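Local coordinates for protein putative D-tyrosyl-tRNA(Tyr) deacylase 2 (Leishmania major, PDB 1TC5) that probably hydrolyses D-tyrosyl-tRNA(Tyr) to D-tyrosine and free tRNA(Tyr), working as a homodimeric, highly divergent member of the DTD family, at residues 137-141 against 142-146; 161-165 against 166-170. One frame throughout, in Å; residues are numbered along the deposited sequence.

Contact 1: residues 137-141 against 142-146; sequences RGVDE and SRVDA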
# COMPACT_ATOMS: atom_id res chain seq x y z
N ARG A 137 4.22 22.44 3.07
CA ARG A 137 5.54 21.94 3.42
C ARG A 137 6.67 22.93 3.09
O ARG A 137 7.85 22.63 3.30
CB ARG A 137 5.79 20.57 2.76
CG ARG A 137 4.74 19.52 3.13
CD ARG A 137 4.67 19.23 4.61
NE ARG A 137 5.74 18.33 5.05
CZ ARG A 137 5.96 18.01 6.32
NH1 ARG A 137 5.24 18.55 7.27
NH2 ARG A 137 6.91 17.15 6.65
N GLY A 138 6.31 24.11 2.60
CA GLY A 138 7.26 25.18 2.37
C GLY A 138 8.14 24.95 1.16
O GLY A 138 9.25 25.49 1.09
N VAL A 139 7.67 24.16 0.21
CA VAL A 139 8.44 23.87 -1.01
C VAL A 139 8.57 25.13 -1.88
O VAL A 139 7.60 25.84 -2.10
CB VAL A 139 7.81 22.71 -1.84
CG1 VAL A 139 8.58 22.50 -3.14
CG2 VAL A 139 7.77 21.40 -1.02
N ASP A 140 9.79 25.39 -2.34
CA ASP A 140 10.05 26.47 -3.30
C ASP A 140 9.65 25.96 -4.69
O ASP A 140 10.41 25.28 -5.39
CB ASP A 140 11.52 26.91 -3.24
CG ASP A 140 11.82 28.09 -4.17
OD1 ASP A 140 10.92 28.56 -4.92
OD2 ASP A 140 12.95 28.58 -4.22
N GLU A 141 8.43 26.31 -5.08
CA GLU A 141 7.83 25.79 -6.30
C GLU A 141 8.53 26.30 -7.58
O GLU A 141 8.30 25.75 -8.65
CB GLU A 141 6.30 26.08 -6.34
CG GLU A 141 5.45 25.23 -5.38
CD GLU A 141 3.93 25.44 -5.53
OE1 GLU A 141 3.47 26.59 -5.37
OE2 GLU A 141 3.18 24.46 -5.79
N SER A 142 9.39 27.32 -7.45
CA SER A 142 10.19 27.80 -8.59
C SER A 142 11.49 27.00 -8.81
O SER A 142 12.18 27.18 -9.83
CB SER A 142 10.50 29.30 -8.42
OG SER A 142 11.56 29.48 -7.51
N ARG A 143 11.84 26.15 -7.85
CA ARG A 143 13.06 25.33 -7.90
C ARG A 143 12.78 23.85 -8.20
O ARG A 143 13.72 23.07 -8.37
CB ARG A 143 13.79 25.45 -6.56
CG ARG A 143 14.72 26.66 -6.46
CD ARG A 143 16.21 26.30 -6.55
NE ARG A 143 16.94 27.23 -7.42
CZ ARG A 143 17.27 28.48 -7.10
NH1 ARG A 143 16.95 29.00 -5.92
NH2 ARG A 143 17.94 29.23 -7.97
N VAL A 144 11.50 23.47 -8.29
CA VAL A 144 11.13 22.08 -8.56
C VAL A 144 10.33 21.92 -9.85
O VAL A 144 9.74 22.87 -10.35
CB VAL A 144 10.31 21.46 -7.39
CG1 VAL A 144 11.07 21.58 -6.08
CG2 VAL A 144 8.90 22.08 -7.26
N ASP A 145 10.31 20.69 -10.36
CA ASP A 145 9.61 20.37 -11.59
C ASP A 145 8.21 19.89 -11.28
O ASP A 145 7.75 20.01 -10.14
CB ASP A 145 10.41 19.36 -12.44
CG ASP A 145 10.61 18.01 -11.76
OD1 ASP A 145 9.95 17.72 -10.75
OD2 ASP A 145 11.42 17.16 -12.17
N ALA A 146 7.54 19.34 -12.28
CA ALA A 146 6.16 18.87 -12.14
C ALA A 146 5.97 17.74 -11.11
O ALA A 146 4.89 17.59 -10.52
CB ALA A 146 5.67 18.40 -13.49
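Asp140 carries most of the polar contact, meeting Ser142 through its carboxylate and Arg143 through its main-chain carbonyl. OD1 of Asp140 accepts two bonds from Ser142: the hydroxyl OG approaches on the syn side at 2.8 Å, 30° out of the carboxylate plane, while the amide N lies 3.2 Å from OD1 and further above the same face. The carboxylate reaches forward over the turn because CG stands anti to the backbone N (chi1 -177°), and two donors from one residue should limit its rotation. In the backbone, Arg143 N donates to Asp140 O over 3.0 Å, at an N-H...O angle of 160°.

The other carboxylate oxygen, OD2 of Asp140, lies 3.4 Å from CG of Arg143, against the aliphatic part of that side chain. Its separation from Arg143 NH1 is 4.4 Å, and because that oxygen stands well off the guanidinium plane, no N-H points at it; any attraction is one of charge alone.

Apolar contact is small: CG1 of Val139 meets CG1 of Val144 at 4.0 Å, the side chains crossing at about a right angle. Glu141 turns its carboxylate back to His131 and Arg134 of helix 119-136. Gly138, with positive phi, ends that helix in a Schellman motif, and residues 140-143 then form a type I beta turn whose first residue, Asp140, accepts from the amide of Ser142 through its side chain, as in an Asx turn.

Contact 2: residues 161-165 against 166-170; sequences GWIKY and NSRVI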
# COMPACT_ATOMS: atom_id res chain seq x y z
N GLY A 161 21.65 4.16 -3.45
CA GLY A 161 22.19 4.32 -2.10
C GLY A 161 21.28 5.21 -1.27
O GLY A 161 20.55 6.04 -1.82
N TRP A 162 21.32 5.02 0.05
CA TRP A 162 20.45 5.74 0.98
C TRP A 162 20.57 7.24 0.82
O TRP A 162 21.68 7.77 0.65
CB TRP A 162 20.80 5.36 2.41
CG TRP A 162 19.92 6.01 3.48
CD1 TRP A 162 18.74 5.55 3.98
CD2 TRP A 162 20.20 7.24 4.17
NE1 TRP A 162 18.26 6.41 4.94
CE2 TRP A 162 19.13 7.47 5.06
CE3 TRP A 162 21.23 8.19 4.09
CZ2 TRP A 162 19.09 8.59 5.90
CZ3 TRP A 162 21.18 9.30 4.91
CH2 TRP A 162 20.12 9.49 5.81
N ILE A 163 19.43 7.94 0.85
CA ILE A 163 19.41 9.40 0.92
C ILE A 163 18.59 9.88 2.11
O ILE A 163 17.61 9.23 2.54
CB ILE A 163 18.85 10.11 -0.36
CG1 ILE A 163 17.41 9.68 -0.67
CG2 ILE A 163 19.78 9.90 -1.55
CD1 ILE A 163 16.78 10.54 -1.73
N LYS A 164 19.03 11.01 2.63
CA LYS A 164 18.38 11.67 3.75
C LYS A 164 17.12 12.33 3.22
O LYS A 164 17.07 12.71 2.07
CB LYS A 164 19.30 12.74 4.35
CG LYS A 164 18.82 13.26 5.73
CD LYS A 164 19.72 14.39 6.25
CE LYS A 164 19.02 15.15 7.39
NZ LYS A 164 19.94 16.04 8.15
N TYR A 165 16.09 12.39 4.06
CA TYR A 165 14.92 13.23 3.84
C TYR A 165 15.38 14.69 3.69
O TYR A 165 16.49 15.06 4.12
CB TYR A 165 13.94 13.10 5.03
CG TYR A 165 14.62 13.29 6.37
CD1 TYR A 165 14.85 14.57 6.88
CD2 TYR A 165 15.07 12.21 7.11
CE1 TYR A 165 15.50 14.77 8.08
CE2 TYR A 165 15.72 12.39 8.33
CZ TYR A 165 15.95 13.68 8.80
OH TYR A 165 16.59 13.90 9.99
N ASN A 166 14.54 15.53 3.07
CA ASN A 166 14.87 16.94 2.83
C ASN A 166 13.63 17.80 2.53
O ASN A 166 13.63 18.62 1.63
CB ASN A 166 15.91 17.09 1.71
CG ASN A 166 16.52 18.49 1.67
OD1 ASN A 166 16.88 19.01 0.59
ND2 ASN A 166 16.61 19.13 2.83
N SER A 167 12.58 17.59 3.31
CA SER A 167 11.34 18.36 3.20
C SER A 167 10.73 18.30 1.80
O SER A 167 10.16 19.28 1.32
CB SER A 167 11.54 19.82 3.65
OG SER A 167 12.03 19.94 4.97
N ARG A 168 10.82 17.14 1.16
CA ARG A 168 10.35 16.99 -0.23
C ARG A 168 8.87 16.71 -0.31
O ARG A 168 8.29 16.16 0.62
CB ARG A 168 11.13 15.90 -0.95
CG ARG A 168 12.58 16.29 -1.11
CD ARG A 168 13.41 15.35 -1.92
NE ARG A 168 13.98 14.35 -1.05
CZ ARG A 168 15.24 14.28 -0.65
NH1 ARG A 168 16.19 15.10 -1.09
NH2 ARG A 168 15.55 13.34 0.22
N VAL A 169 8.26 17.15 -1.40
CA VAL A 169 6.92 16.73 -1.76
C VAL A 169 7.04 16.25 -3.22
O VAL A 169 7.06 17.06 -4.16
CB VAL A 169 5.88 17.88 -1.61
CG1 VAL A 169 4.53 17.45 -2.13
CG2 VAL A 169 5.77 18.34 -0.18
N ILE A 170 7.20 14.94 -3.36
CA ILE A 170 7.35 14.27 -4.63
C ILE A 170 6.00 13.73 -5.01
O ILE A 170 5.28 13.24 -4.16
CB ILE A 170 8.38 13.10 -4.55
CG1 ILE A 170 9.71 13.56 -3.93
CG2 ILE A 170 8.61 12.51 -5.93
CD1 ILE A 170 10.38 14.78 -4.61
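The Arg168 guanidinium is met edge-on by Lys164 O, which is almost level with it, and CB of Asn166 sits off-centre over one face at a height of 3.4 Å. CD1 of Ile163 approaches the same group obliquely, 3.6 Å from NH2 of Arg168. On the Tyr165 ring, one face carries CG of Lys164, 4.0 Å above the plane and over the ring centre, so the lysine's aliphatic chain lies against the aromatic.

One hydrogen bond joins the segments: Arg168 NH2 donates to Lys164 O over 2.5 Å, so short that the exact length is doubtful; the N-H...O angle of 130° is far from straight. The arginine chain is extended at chi2 and bends at chi3 (-90°), which turns the guanidinium back toward the carbonyl. NE of Arg168 forms a salt bridge with Asp93, whose other carboxylate oxygen accepts from Asn166 N; one acidic residue thus holds both the arginine and the backbone of the bend.

Residues 161-168 form the approach to strand 169-171, the last strand of the mixed sheet within this chain. Arg168 and Ile170 make backbone hydrogen bonds to the parallel strand 93-98, while Ile163 and Ile170 pack on strand 31-34 and Val169 on helix 119-136.

Both contacts belong to the connection that leaves helix 119-136 and returns to the mixed sheet at strand 169-171. Contact 1 comes first, just after the helix; contact 2 comes later and runs into the strand. Their centres are about 14 Å apart, yet they touch: CG of Arg137 lies 3.7 Å from CG2 of Val169, and CG2 of Val139 lies 3.8 Å from that same methyl. Val169 also packs on the helix, so the start of the loop, the helix and strand 169-171 meet around one side chain. The loop thus completes a beta-alpha-beta crossover from strand 93-98 through helix 119-136 to its parallel neighbour 169-171.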